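Long-range contacts in Polyphosphate:AMP phosphotransferase (PDB 5O6M), which uses inorganic polyphosphate as the phosphoryl donor to convert AMP to ADP and ADP to ATP, and can also act on other nucleotides: residues G69-I74 with I119-H124; E151-L156 with E220-Y225; V61-D66 with H124-L129. The protein carries 1 engineered substitution. One frame throughout, in Å; residues are numbered along the deposited sequence.

Interaction 1. Residues G69-I74 with I119-H124; sequences GKDGTI and IFDRSH. Engineered in segment 119-124: Asp121 (natural residue Asn). With ATP (adenosine-5'-triphosphate), chain X; PO4 (phosphate ion), chain Y.
Lys70 and Ile74 on helix 70-74 face Asp121 and Ile119 on strand 119-121, the two axes running nearly antiparallel (156°) with a closest approach of 10.1 Å. At the N-cap, Gly69 belongs to the P-loop; its backbone N and that of Lys70 both bind a phosphate ion, with Lys70 N 3.0 Å from PO4 O4. The backbone angles of Gly69 would jam a side chain against the preceding carbonyl, which accounts for glycine. Lys70 CG lies between backbone N and carbonyl carbon (chi1 57°), and the chain runs out nearly straight before its last bend carries NZ across the Asp121 side chain. There NZ meets the syn lone pair of Asp121 OD1 in a 2.8 Å salt bridge and donates to ATP O1G at 2.7 Å. Asp121 is an engineered residue (naturally Asn). Arg122 turns a guanidinium edge to the gamma-phosphate, NE reaching O1G at 2.9 Å and NH2 reaching O2G at 2.8 Å; Lys70 CE covers one face and the ribose O2' the other. A long base suits both positions, since two cations converge on one anionic group. A methionine in place of Lys70 would probably leave Asp121 OD1 without its cation and O1G with one grip fewer. Asp71, whose main partner is Lys191, is bonded only weakly to Lys70 NZ. One turn further along the helix, Ile74 and Ile119 slide past each other in opposite directions, Ile74 CG1 lying 3.9 Å from Ile119 CG2, branched apolar chains that fill the space between helix and sheet. Strand 117-121 lies between strands 86-90 and 57-64, and Leu62 of the latter touches both isoleucines, while Ile74 also packs on Ser84 of the second subunit.

Interaction 2. Residues E151-L156 with E220-Y225; sequences EFERML and EYAPWY
Tyr221 lays one face of its ring over the backbone of Arg154: the CA of Arg154 is 3.7 Å from the Tyr221 ring centroid and 25° off the normal, a CH-pi contact. Arg154 CB follows, 3.4 Å from Tyr221 CZ. The arginine chain then bends at chi3 (-63°), bringing its guanidinium back so that Tyr221 CE2 lies over the centre of one face, 4.0 Å above the plane. The two planes are 50° apart, too tilted for a parallel stack. Arg154 NE makes a weak salt bridge with Glu151 OE2 one turn earlier, although the stronger partner of Glu151 is Arg147 of the third subunit. A tyrosine suits the place because its flat ring lies against the helix backbone at Arg154 while its OH bonds to the carbonyl of Arg150. Beside it, Glu153 is extended beyond CG, setting OE1 3.2 Å from Ala222 CB on the way to its salt bridge with Lys165; the small alanine lets the carboxylate pass this close. The arrangement packs helix 145-158 against the turn that leads into strand 224-228, an outermost strand of the chain's parallel sheet, as in the alpha/beta P-loop kinase fold.

Interaction 3. Residues V61-D66 with H124-L129; sequences VLQAMD and HYEDVL. With ATP (adenosine-5'-triphosphate), chain X.
Val61 meets Tyr125 where strand 57-64, the strand that leads into the P-loop, runs alongside the 3-10 turn 124-127. Val61 CG1 lies obliquely to the tyrosine ring, 4.3 Å from Tyr125 CD2, a branched apolar chain against an aromatic side chain whose OH goes on to Lys165. Two residues on, Gln63 carries the contact. Its chain bends at chi2 (-76°), which brings the amide up to the turn: NE2 donates to Glu126 OE2 at 2.8 Å in an almost straight bond (169°). The acceptor lies in the amide plane, but the donor stands 37° out of the carboxylate plane. Gln63 OE1 takes a hydrogen bond from Ser123 OG and NE2 also bonds Tyr210 OH, so both ends of the buried amide are engaged and its rotation is fixed; glutamine, with a donor and an acceptor, fits such a place. At the end of the segment Asp66 pairs with Arg122, which also binds Glu126 OE2. Glu126 therefore works on two sides, held by protein through OE2 and turned to the nucleotide through OE1. Next to it, Asp127 OD1 accepts weakly from the adenine N6 at 3.1 Å, while Glu126 OE1 takes a weak bond of 3.3 Å from the ribose O2' of ATP.

Interactions 1 and 3 form one nucleotide-binding region, their centres about 9 Å apart; the centre of interaction 2 is about 18 Å from that of interaction 1 and about 15 Å from that of interaction 3. Along the chain, 61-66 and 69-74 come first, then 119-124 and 124-129, which share His124, so that interaction 3 spans interaction 1; 151-156 and 220-225 follow both. All three reach the same parallel sheet, in which strands 117-121 and 57-64 are neighbours and 224-228 lies at one border. Interaction 2 meets the other two through Glu153 OE2, 2.9 Å from His124 NE2, so helix 145-158 is tied to the turn that carries ATP-binding residues.

Interaction 1. Residues G69-I74 with I119-H124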
loop_
_atom_site.group_PDB
_atom_site.type_symbol
_atom_site.label_atom_id
_atom_site.label_comp_id
_atom_site.label_asym_id
_atom_site.label_seq_id
_atom_site.Cartn_x
_atom_site.Cartn_y
_atom_site.Cartn_z
ATOM N N GLY D 69 18.820 -23.062 -1.618
ATOM C CA GLY D 69 19.800 -22.024 -1.858
ATOM C C GLY D 69 19.292 -20.683 -2.356
ATOM O O GLY D 69 20.086 -19.921 -2.925
ATOM N N LYS D 70 18.016 -20.346 -2.145
ATOM C CA LYS D 70 17.543 -19.051 -2.630
ATOM C C LYS D 70 18.154 -17.908 -1.824
ATOM O O LYS D 70 18.589 -16.900 -2.398
ATOM C CB LYS D 70 16.011 -18.984 -2.617
ATOM C CG LYS D 70 15.344 -19.243 -1.278
ATOM C CD LYS D 70 13.827 -19.330 -1.445
ATOM C CE LYS D 70 13.104 -19.207 -0.106
ATOM N NZ LYS D 70 13.803 -18.272 0.833
ATOM N N ASP D 71 18.218 -18.051 -0.495
ATOM C CA ASP D 71 18.832 -17.007 0.321
ATOM C C ASP D 71 20.301 -16.812 -0.042
ATOM O O ASP D 71 20.771 -15.675 -0.162
ATOM C CB ASP D 71 18.688 -17.334 1.811
ATOM C CG ASP D 71 17.237 -17.329 2.285
ATOM O OD1 ASP D 71 16.401 -16.612 1.690
ATOM O OD2 ASP D 71 16.930 -18.048 3.261
ATOM N N GLY D 72 21.038 -17.907 -0.243
ATOM C CA GLY D 72 22.446 -17.779 -0.587
ATOM C C GLY D 72 22.665 -17.106 -1.928
ATOM O O GLY D 72 23.584 -16.298 -2.087
ATOM N N THR D 73 21.813 -17.416 -2.907
ATOM C CA THR D 73 21.934 -16.800 -4.223
ATOM C C THR D 73 21.782 -15.289 -4.136
ATOM O O THR D 73 22.574 -14.539 -4.714
ATOM C CB THR D 73 20.887 -17.387 -5.172
ATOM O OG1 THR D 73 21.093 -18.802 -5.297
ATOM C CG2 THR D 73 20.976 -16.728 -6.542
ATOM N N ILE D 74 20.751 -14.825 -3.426
ATOM C CA ILE D 74 20.559 -13.390 -3.239
ATOM C C ILE D 74 21.781 -12.778 -2.571
ATOM O O ILE D 74 22.306 -11.750 -3.013
ATOM C CB ILE D 74 19.287 -13.121 -2.415
ATOM C CG1 ILE D 74 18.037 -13.479 -3.218
ATOM C CG2 ILE D 74 19.253 -11.673 -1.968
ATOM C CD1 ILE D 74 16.768 -13.520 -2.389
ATOM N N ILE D 119 13.829 -8.778 -6.848
ATOM C CA ILE D 119 13.982 -10.213 -6.678
ATOM C C ILE D 119 12.771 -10.711 -5.906
ATOM O O ILE D 119 12.514 -10.258 -4.783
ATOM C CB ILE D 119 15.287 -10.562 -5.953
ATOM C CG1 ILE D 119 16.478 -10.013 -6.736
ATOM C CG2 ILE D 119 15.412 -12.067 -5.785
ATOM C CD1 ILE D 119 17.703 -9.766 -5.882
ATOM N N PHE D 120 12.012 -11.618 -6.518
ATOM C CA PHE D 120 10.938 -12.314 -5.820
ATOM C C PHE D 120 11.541 -13.499 -5.072
ATOM O O PHE D 120 11.959 -14.487 -5.684
ATOM C CB PHE D 120 9.850 -12.761 -6.794
ATOM C CG PHE D 120 8.845 -11.687 -7.121
ATOM C CD1 PHE D 120 9.011 -10.392 -6.653
ATOM C CD2 PHE D 120 7.720 -11.979 -7.879
ATOM C CE1 PHE D 120 8.079 -9.403 -6.949
ATOM C CE2 PHE D 120 6.788 -10.998 -8.177
ATOM C CZ PHE D 120 6.966 -9.710 -7.712
ATOM N N ASP D 121 11.608 -13.384 -3.748
ATOM C CA ASP D 121 12.042 -14.477 -2.879
ATOM C C ASP D 121 10.805 -15.325 -2.615
ATOM O O ASP D 121 10.019 -15.052 -1.706
ATOM C CB ASP D 121 12.665 -13.930 -1.600
ATOM C CG ASP D 121 12.850 -14.991 -0.534
ATOM O OD1 ASP D 121 12.987 -16.179 -0.885
ATOM O OD2 ASP D 121 12.859 -14.631 0.661
ATOM N N ARG D 122 10.632 -16.367 -3.432
ATOM C CA ARG D 122 9.342 -17.028 -3.598
ATOM C C ARG D 122 8.407 -16.076 -4.335
ATOM O O ARG D 122 8.711 -14.884 -4.454
ATOM C CB ARG D 122 8.758 -17.451 -2.249
ATOM C CG ARG D 122 9.553 -18.553 -1.561
ATOM C CD ARG D 122 8.839 -19.059 -0.318
ATOM N NE ARG D 122 9.714 -19.888 0.505
ATOM C CZ ARG D 122 9.873 -21.198 0.345
ATOM N NH1 ARG D 122 9.206 -21.839 -0.607
ATOM N NH2 ARG D 122 10.692 -21.865 1.144
ATOM N N SER D 123 7.283 -16.565 -4.845
ATOM C CA SER D 123 6.522 -15.761 -5.788
ATOM C C SER D 123 5.099 -16.292 -5.885
ATOM O O SER D 123 4.652 -17.098 -5.061
ATOM C CB SER D 123 7.192 -15.763 -7.164
ATOM O OG SER D 123 7.114 -17.057 -7.735
ATOM N N HIS D 124 4.390 -15.820 -6.914
ATOM C CA HIS D 124 3.070 -16.329 -7.258
ATOM C C HIS D 124 3.079 -17.822 -7.555
ATOM O O HIS D 124 2.016 -18.452 -7.531
ATOM C CB HIS D 124 2.529 -15.562 -8.468
ATOM C CG HIS D 124 3.537 -15.357 -9.558
ATOM N ND1 HIS D 124 4.722 -14.680 -9.360
ATOM C CD2 HIS D 124 3.526 -15.713 -10.865
ATOM C CE1 HIS D 124 5.409 -14.652 -10.489
ATOM N NE2 HIS D 124 4.703 -15.268 -11.419
HETATM P PG ATP X . 12.013 -19.259 3.576
HETATM O O1G ATP X . 11.581 -18.542 2.325
HETATM O O2G ATP X . 11.939 -20.777 3.442
HETATM O O3G ATP X . 13.430 -18.872 4.023
HETATM P PB ATP X . 11.137 -17.965 6.053
HETATM O O1B ATP X . 11.135 -18.745 7.309
HETATM O O2B ATP X . 12.336 -17.040 5.832
HETATM O O3B ATP X . 11.024 -18.903 4.772
HETATM P PA ATP X . 8.657 -16.839 4.882
HETATM O O1A ATP X . 9.126 -15.955 3.794
HETATM O O2A ATP X . 7.491 -16.270 5.686
HETATM O O3A ATP X . 9.827 -17.069 5.938
HETATM O "O5'" ATP X . 8.096 -18.257 4.272
HETATM C "C5'" ATP X . 7.233 -19.094 5.070
HETATM C "C4'" ATP X . 6.429 -20.061 4.234
HETATM O "O4'" ATP X . 5.434 -19.374 3.443
HETATM C "C3'" ATP X . 7.210 -20.954 3.257
HETATM O "O3'" ATP X . 7.190 -22.298 3.722
HETATM C "C2'" ATP X . 6.428 -20.823 1.936
HETATM O "O2'" ATP X . 6.243 -22.065 1.266
HETATM C "C1'" ATP X . 5.089 -20.300 2.439
HETATM N N9 ATP X . 4.252 -19.662 1.429
HETATM C C8 ATP X . 4.614 -18.723 0.501
HETATM N N7 ATP X . 3.665 -18.419 -0.353
HETATM C C5 ATP X . 2.600 -19.213 0.046
HETATM C C6 ATP X . 1.295 -19.376 -0.460
HETATM N N6 ATP X . 0.838 -18.761 -1.554
HETATM N N1 ATP X . 0.478 -20.240 0.181
HETATM C C2 ATP X . 0.946 -20.901 1.243
HETATM N N3 ATP X . 2.157 -20.843 1.799
HETATM C C4 ATP X . 2.942 -19.976 1.150
HETATM P P PO4 Y . 17.363 -21.333 1.055
HETATM O O1 PO4 Y . 18.810 -21.793 1.062
HETATM O O2 PO4 Y . 16.697 -21.720 2.352
HETATM O O3 PO4 Y . 17.333 -19.831 0.899
HETATM O O4 PO4 Y . 16.601 -21.965 -0.089
#

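Interaction 2. Residues E151-L156 with E220-Y225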
loop_
_atom_site.group_PDB
_atom_site.type_symbol
_atom_site.label_atom_id
_atom_site.label_comp_id
_atom_site.label_asym_id
_atom_site.label_seq_id
_atom_site.Cartn_x
_atom_site.Cartn_y
_atom_site.Cartn_z
ATOM N N GLU D 151 -0.564 -15.560 -18.592
ATOM C CA GLU D 151 -1.145 -14.320 -19.088
ATOM C C GLU D 151 -0.724 -13.132 -18.238
ATOM O O GLU D 151 -0.516 -12.033 -18.761
ATOM C CB GLU D 151 -2.671 -14.437 -19.124
ATOM C CG GLU D 151 -3.178 -15.501 -20.084
ATOM C CD GLU D 151 -2.679 -15.284 -21.500
ATOM O OE1 GLU D 151 -2.436 -16.282 -22.212
ATOM O OE2 GLU D 151 -2.513 -14.113 -21.899
ATOM N N PHE D 152 -0.603 -13.334 -16.926
ATOM C CA PHE D 152 -0.085 -12.278 -16.066
ATOM C C PHE D 152 1.330 -11.894 -16.471
ATOM O O PHE D 152 1.648 -10.708 -16.618
ATOM C CB PHE D 152 -0.126 -12.733 -14.606
ATOM C CG PHE D 152 0.528 -11.777 -13.653
ATOM C CD1 PHE D 152 0.065 -10.476 -13.526
ATOM C CD2 PHE D 152 1.590 -12.187 -12.864
ATOM C CE1 PHE D 152 0.664 -9.594 -12.643
ATOM C CE2 PHE D 152 2.192 -11.310 -11.976
ATOM C CZ PHE D 152 1.729 -10.013 -11.867
ATOM N N GLU D 153 2.191 -12.891 -16.678
ATOM C CA GLU D 153 3.562 -12.603 -17.079
ATOM C C GLU D 153 3.627 -12.071 -18.505
ATOM O O GLU D 153 4.487 -11.237 -18.811
ATOM C CB GLU D 153 4.436 -13.847 -16.904
ATOM C CG GLU D 153 4.636 -14.226 -15.438
ATOM C CD GLU D 153 5.443 -15.498 -15.249
ATOM O OE1 GLU D 153 5.857 -16.097 -16.264
ATOM O OE2 GLU D 153 5.656 -15.903 -14.080
ATOM N N ARG D 154 2.731 -12.527 -19.388
ATOM C CA ARG D 154 2.692 -11.959 -20.732
ATOM C C ARG D 154 2.394 -10.467 -20.690
ATOM O O ARG D 154 3.024 -9.680 -21.405
ATOM C CB ARG D 154 1.651 -12.671 -21.597
ATOM C CG ARG D 154 1.502 -12.019 -22.968
ATOM C CD ARG D 154 0.204 -12.399 -23.659
ATOM N NE ARG D 154 0.119 -13.826 -23.940
ATOM C CZ ARG D 154 0.545 -14.373 -25.074
ATOM N NH1 ARG D 154 1.070 -13.605 -26.020
ATOM N NH2 ARG D 154 0.442 -15.680 -25.266
ATOM N N MET D 155 1.432 -10.062 -19.862
ATOM C CA MET D 155 1.105 -8.647 -19.738
ATOM C C MET D 155 2.296 -7.863 -19.195
ATOM O O MET D 155 2.634 -6.789 -19.706
ATOM C CB MET D 155 -0.130 -8.481 -18.844
ATOM C CG MET D 155 -0.581 -7.046 -18.621
ATOM S SD MET D 155 0.317 -6.254 -17.274
ATOM C CE MET D 155 0.043 -7.414 -15.938
ATOM N N LEU D 156 2.947 -8.388 -18.155
ATOM C CA LEU D 156 4.130 -7.735 -17.601
ATOM C C LEU D 156 5.196 -7.515 -18.666
ATOM O O LEU D 156 5.780 -6.428 -18.761
ATOM C CB LEU D 156 4.694 -8.567 -16.451
ATOM C CG LEU D 156 3.899 -8.570 -15.150
ATOM C CD1 LEU D 156 4.629 -9.390 -14.103
ATOM C CD2 LEU D 156 3.703 -7.144 -14.663
ATOM N N GLU D 220 8.384 -17.757 -24.134
ATOM C CA GLU D 220 9.436 -16.966 -24.762
ATOM C C GLU D 220 9.505 -15.556 -24.195
ATOM O O GLU D 220 10.549 -14.906 -24.312
ATOM C CB GLU D 220 9.230 -16.907 -26.278
ATOM C CG GLU D 220 8.434 -18.072 -26.840
ATOM C CD GLU D 220 6.957 -17.963 -26.521
ATOM O OE1 GLU D 220 6.392 -16.866 -26.718
ATOM O OE2 GLU D 220 6.371 -18.962 -26.049
ATOM N N TYR D 221 8.422 -15.068 -23.595
ATOM C CA TYR D 221 8.453 -13.793 -22.898
ATOM C C TYR D 221 8.801 -13.933 -21.421
ATOM O O TYR D 221 9.069 -12.918 -20.772
ATOM C CB TYR D 221 7.104 -13.073 -23.019
ATOM C CG TYR D 221 5.919 -13.899 -22.571
ATOM C CD1 TYR D 221 5.616 -14.031 -21.220
ATOM C CD2 TYR D 221 5.079 -14.512 -23.492
ATOM C CE1 TYR D 221 4.536 -14.779 -20.796
ATOM C CE2 TYR D 221 3.989 -15.257 -23.077
ATOM C CZ TYR D 221 3.725 -15.388 -21.726
ATOM O OH TYR D 221 2.647 -16.128 -21.295
ATOM N N ALA D 222 8.808 -15.156 -20.880
ATOM C CA ALA D 222 9.087 -15.383 -19.460
ATOM C C ALA D 222 9.709 -16.763 -19.277
ATOM O O ALA D 222 9.060 -17.703 -18.801
ATOM C CB ALA D 222 7.816 -15.236 -18.626
ATOM N N PRO D 223 10.981 -16.915 -19.634
ATOM C CA PRO D 223 11.613 -18.237 -19.576
ATOM C C PRO D 223 11.939 -18.678 -18.156
ATOM O O PRO D 223 12.248 -17.871 -17.275
ATOM C CB PRO D 223 12.897 -18.038 -20.388
ATOM C CG PRO D 223 13.233 -16.595 -20.166
ATOM C CD PRO D 223 11.902 -15.882 -20.136
ATOM N N TRP D 224 11.862 -19.992 -17.948
ATOM C CA TRP D 224 12.410 -20.630 -16.760
ATOM C C TRP D 224 13.822 -21.121 -17.047
ATOM O O TRP D 224 14.103 -21.647 -18.128
ATOM C CB TRP D 224 11.543 -21.808 -16.317
ATOM C CG TRP D 224 10.401 -21.439 -15.426
ATOM C CD1 TRP D 224 9.099 -21.271 -15.796
ATOM C CD2 TRP D 224 10.450 -21.215 -14.009
ATOM N NE1 TRP D 224 8.333 -20.947 -14.700
ATOM C CE2 TRP D 224 9.137 -20.904 -13.591
ATOM C CE3 TRP D 224 11.475 -21.238 -13.057
ATOM C CZ2 TRP D 224 8.823 -20.619 -12.261
ATOM C CZ3 TRP D 224 11.161 -20.958 -11.733
ATOM C CH2 TRP D 224 9.846 -20.650 -11.350
ATOM N N TYR D 225 14.708 -20.950 -16.070
ATOM C CA TYR D 225 16.038 -21.536 -16.107
ATOM C C TYR D 225 16.171 -22.512 -14.952
ATOM O O TYR D 225 15.920 -22.150 -13.798
ATOM C CB TYR D 225 17.130 -20.471 -16.016
ATOM C CG TYR D 225 17.133 -19.498 -17.166
ATOM C CD1 TYR D 225 17.848 -19.763 -18.328
ATOM C CD2 TYR D 225 16.422 -18.307 -17.090
ATOM C CE1 TYR D 225 17.850 -18.869 -19.382
ATOM C CE2 TYR D 225 16.420 -17.407 -18.137
ATOM C CZ TYR D 225 17.133 -17.691 -19.278
ATOM O OH TYR D 225 17.123 -16.788 -20.313
#

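Interaction 3. Residues V61-D66 with H124-L129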
loop_
_atom_site.group_PDB
_atom_site.type_symbol
_atom_site.label_atom_id
_atom_site.label_comp_id
_atom_site.label_asym_id
_atom_site.label_seq_id
_atom_site.Cartn_x
_atom_site.Cartn_y
_atom_site.Cartn_z
ATOM N N VAL D 61 12.830 -13.978 -10.531
ATOM C CA VAL D 61 12.080 -14.923 -9.709
ATOM C C VAL D 61 13.018 -16.022 -9.226
ATOM O O VAL D 61 13.812 -16.562 -10.009
ATOM C CB VAL D 61 10.900 -15.522 -10.492
ATOM C CG1 VAL D 61 10.163 -16.548 -9.641
ATOM C CG2 VAL D 61 9.953 -14.421 -10.939
ATOM N N LEU D 62 12.956 -16.324 -7.928
ATOM C CA LEU D 62 13.724 -17.403 -7.315
ATOM C C LEU D 62 12.764 -18.383 -6.656
ATOM O O LEU D 62 11.999 -17.999 -5.764
ATOM C CB LEU D 62 14.716 -16.855 -6.289
ATOM C CG LEU D 62 15.799 -15.901 -6.793
ATOM C CD1 LEU D 62 16.699 -15.505 -5.643
ATOM C CD2 LEU D 62 16.608 -16.547 -7.904
ATOM N N GLN D 63 12.801 -19.640 -7.096
ATOM C CA GLN D 63 12.072 -20.720 -6.444
ATOM C C GLN D 63 13.011 -21.905 -6.251
ATOM O O GLN D 63 13.916 -22.136 -7.056
ATOM C CB GLN D 63 10.834 -21.142 -7.258
ATOM C CG GLN D 63 9.717 -20.088 -7.344
ATOM C CD GLN D 63 8.877 -19.961 -6.072
ATOM O OE1 GLN D 63 8.227 -18.939 -5.852
ATOM N NE2 GLN D 63 8.863 -21.006 -5.253
ATOM N N ALA D 64 12.796 -22.653 -5.171
ATOM C CA ALA D 64 13.633 -23.810 -4.883
ATOM C C ALA D 64 12.965 -24.644 -3.803
ATOM O O ALA D 64 12.110 -24.156 -3.056
ATOM C CB ALA D 64 15.041 -23.396 -4.443
ATOM N N MET D 65 13.350 -25.917 -3.743
ATOM C CA MET D 65 13.028 -26.713 -2.571
ATOM C C MET D 65 13.601 -26.038 -1.330
ATOM O O MET D 65 14.560 -25.262 -1.404
ATOM C CB MET D 65 13.594 -28.129 -2.706
ATOM C CG MET D 65 13.082 -28.913 -3.909
ATOM S SD MET D 65 11.303 -29.215 -3.876
ATOM C CE MET D 65 11.099 -29.860 -2.220
ATOM N N ASP D 66 13.001 -26.336 -0.177
ATOM C CA ASP D 66 13.497 -25.772 1.071
ATOM C C ASP D 66 14.979 -26.081 1.226
ATOM O O ASP D 66 15.418 -27.211 0.993
ATOM C CB ASP D 66 12.707 -26.330 2.256
ATOM C CG ASP D 66 11.232 -25.995 2.182
ATOM O OD1 ASP D 66 10.886 -24.971 1.554
ATOM O OD2 ASP D 66 10.420 -26.756 2.750
ATOM N N HIS D 124 4.390 -15.820 -6.914
ATOM C CA HIS D 124 3.070 -16.329 -7.258
ATOM C C HIS D 124 3.079 -17.822 -7.555
ATOM O O HIS D 124 2.016 -18.452 -7.531
ATOM C CB HIS D 124 2.529 -15.562 -8.468
ATOM C CG HIS D 124 3.537 -15.357 -9.558
ATOM N ND1 HIS D 124 4.722 -14.680 -9.360
ATOM C CD2 HIS D 124 3.526 -15.713 -10.865
ATOM C CE1 HIS D 124 5.409 -14.652 -10.489
ATOM N NE2 HIS D 124 4.703 -15.268 -11.419
ATOM N N TYR D 125 4.246 -18.402 -7.843
ATOM C CA TYR D 125 4.293 -19.826 -8.149
ATOM C C TYR D 125 3.964 -20.682 -6.935
ATOM O O TYR D 125 3.503 -21.815 -7.101
ATOM C CB TYR D 125 5.666 -20.195 -8.727
ATOM C CG TYR D 125 5.814 -19.700 -10.147
ATOM C CD1 TYR D 125 5.282 -20.416 -11.209
ATOM C CD2 TYR D 125 6.461 -18.504 -10.424
ATOM C CE1 TYR D 125 5.393 -19.961 -12.511
ATOM C CE2 TYR D 125 6.580 -18.040 -11.725
ATOM C CZ TYR D 125 6.041 -18.774 -12.764
ATOM O OH TYR D 125 6.152 -18.325 -14.062
ATOM N N GLU D 126 4.147 -20.155 -5.722
ATOM C CA GLU D 126 3.726 -20.882 -4.529
ATOM C C GLU D 126 2.245 -21.237 -4.566
ATOM O O GLU D 126 1.832 -22.187 -3.892
ATOM C CB GLU D 126 4.041 -20.067 -3.273
ATOM C CG GLU D 126 5.526 -19.856 -3.024
ATOM C CD GLU D 126 6.235 -21.129 -2.583
ATOM O OE1 GLU D 126 5.571 -22.002 -1.984
ATOM O OE2 GLU D 126 7.454 -21.254 -2.830
ATOM N N ASP D 127 1.434 -20.496 -5.321
ATOM C CA ASP D 127 0.007 -20.780 -5.403
ATOM C C ASP D 127 -0.327 -21.907 -6.375
ATOM O O ASP D 127 -1.512 -22.206 -6.566
ATOM C CB ASP D 127 -0.762 -19.509 -5.776
ATOM C CG ASP D 127 -0.809 -18.504 -4.637
ATOM O OD1 ASP D 127 -1.485 -18.787 -3.624
ATOM O OD2 ASP D 127 -0.172 -17.435 -4.745
ATOM N N VAL D 128 0.677 -22.533 -6.990
ATOM C CA VAL D 128 0.486 -23.792 -7.702
ATOM C C VAL D 128 1.553 -24.774 -7.234
ATOM O O VAL D 128 1.824 -25.781 -7.899
ATOM C CB VAL D 128 0.541 -23.607 -9.228
ATOM C CG1 VAL D 128 -0.618 -22.739 -9.701
ATOM C CG2 VAL D 128 1.890 -23.045 -9.651
ATOM N N LEU D 129 2.164 -24.489 -6.086
ATOM C CA LEU D 129 3.167 -25.381 -5.512
ATOM C C LEU D 129 2.684 -25.904 -4.165
ATOM O O LEU D 129 1.985 -26.921 -4.106
ATOM C CB LEU D 129 4.512 -24.665 -5.363
ATOM C CG LEU D 129 5.224 -24.281 -6.661
ATOM C CD1 LEU D 129 6.396 -23.360 -6.371
ATOM C CD2 LEU D 129 5.696 -25.530 -7.397
HETATM P PG ATP X . 12.013 -19.259 3.576
HETATM O O1G ATP X . 11.581 -18.542 2.325
HETATM O O2G ATP X . 11.939 -20.777 3.442
HETATM O O3G ATP X . 13.430 -18.872 4.023
HETATM P PB ATP X . 11.137 -17.965 6.053
HETATM O O1B ATP X . 11.135 -18.745 7.309
HETATM O O2B ATP X . 12.336 -17.040 5.832
HETATM O O3B ATP X . 11.024 -18.903 4.772
HETATM P PA ATP X . 8.657 -16.839 4.882
HETATM O O1A ATP X . 9.126 -15.955 3.794
HETATM O O2A ATP X . 7.491 -16.270 5.686
HETATM O O3A ATP X . 9.827 -17.069 5.938
HETATM O "O5'" ATP X . 8.096 -18.257 4.272
HETATM C "C5'" ATP X . 7.233 -19.094 5.070
HETATM C "C4'" ATP X . 6.429 -20.061 4.234
HETATM O "O4'" ATP X . 5.434 -19.374 3.443
HETATM C "C3'" ATP X . 7.210 -20.954 3.257
HETATM O "O3'" ATP X . 7.190 -22.298 3.722
HETATM C "C2'" ATP X . 6.428 -20.823 1.936
HETATM O "O2'" ATP X . 6.243 -22.065 1.266
HETATM C "C1'" ATP X . 5.089 -20.300 2.439
HETATM N N9 ATP X . 4.252 -19.662 1.429
HETATM C C8 ATP X . 4.614 -18.723 0.501
HETATM N N7 ATP X . 3.665 -18.419 -0.353
HETATM C C5 ATP X . 2.600 -19.213 0.046
HETATM C C6 ATP X . 1.295 -19.376 -0.460
HETATM N N6 ATP X . 0.838 -18.761 -1.554
HETATM N N1 ATP X . 0.478 -20.240 0.181
HETATM C C2 ATP X . 0.946 -20.901 1.243
HETATM N N3 ATP X . 2.157 -20.843 1.799
HETATM C C4 ATP X . 2.942 -19.976 1.150
#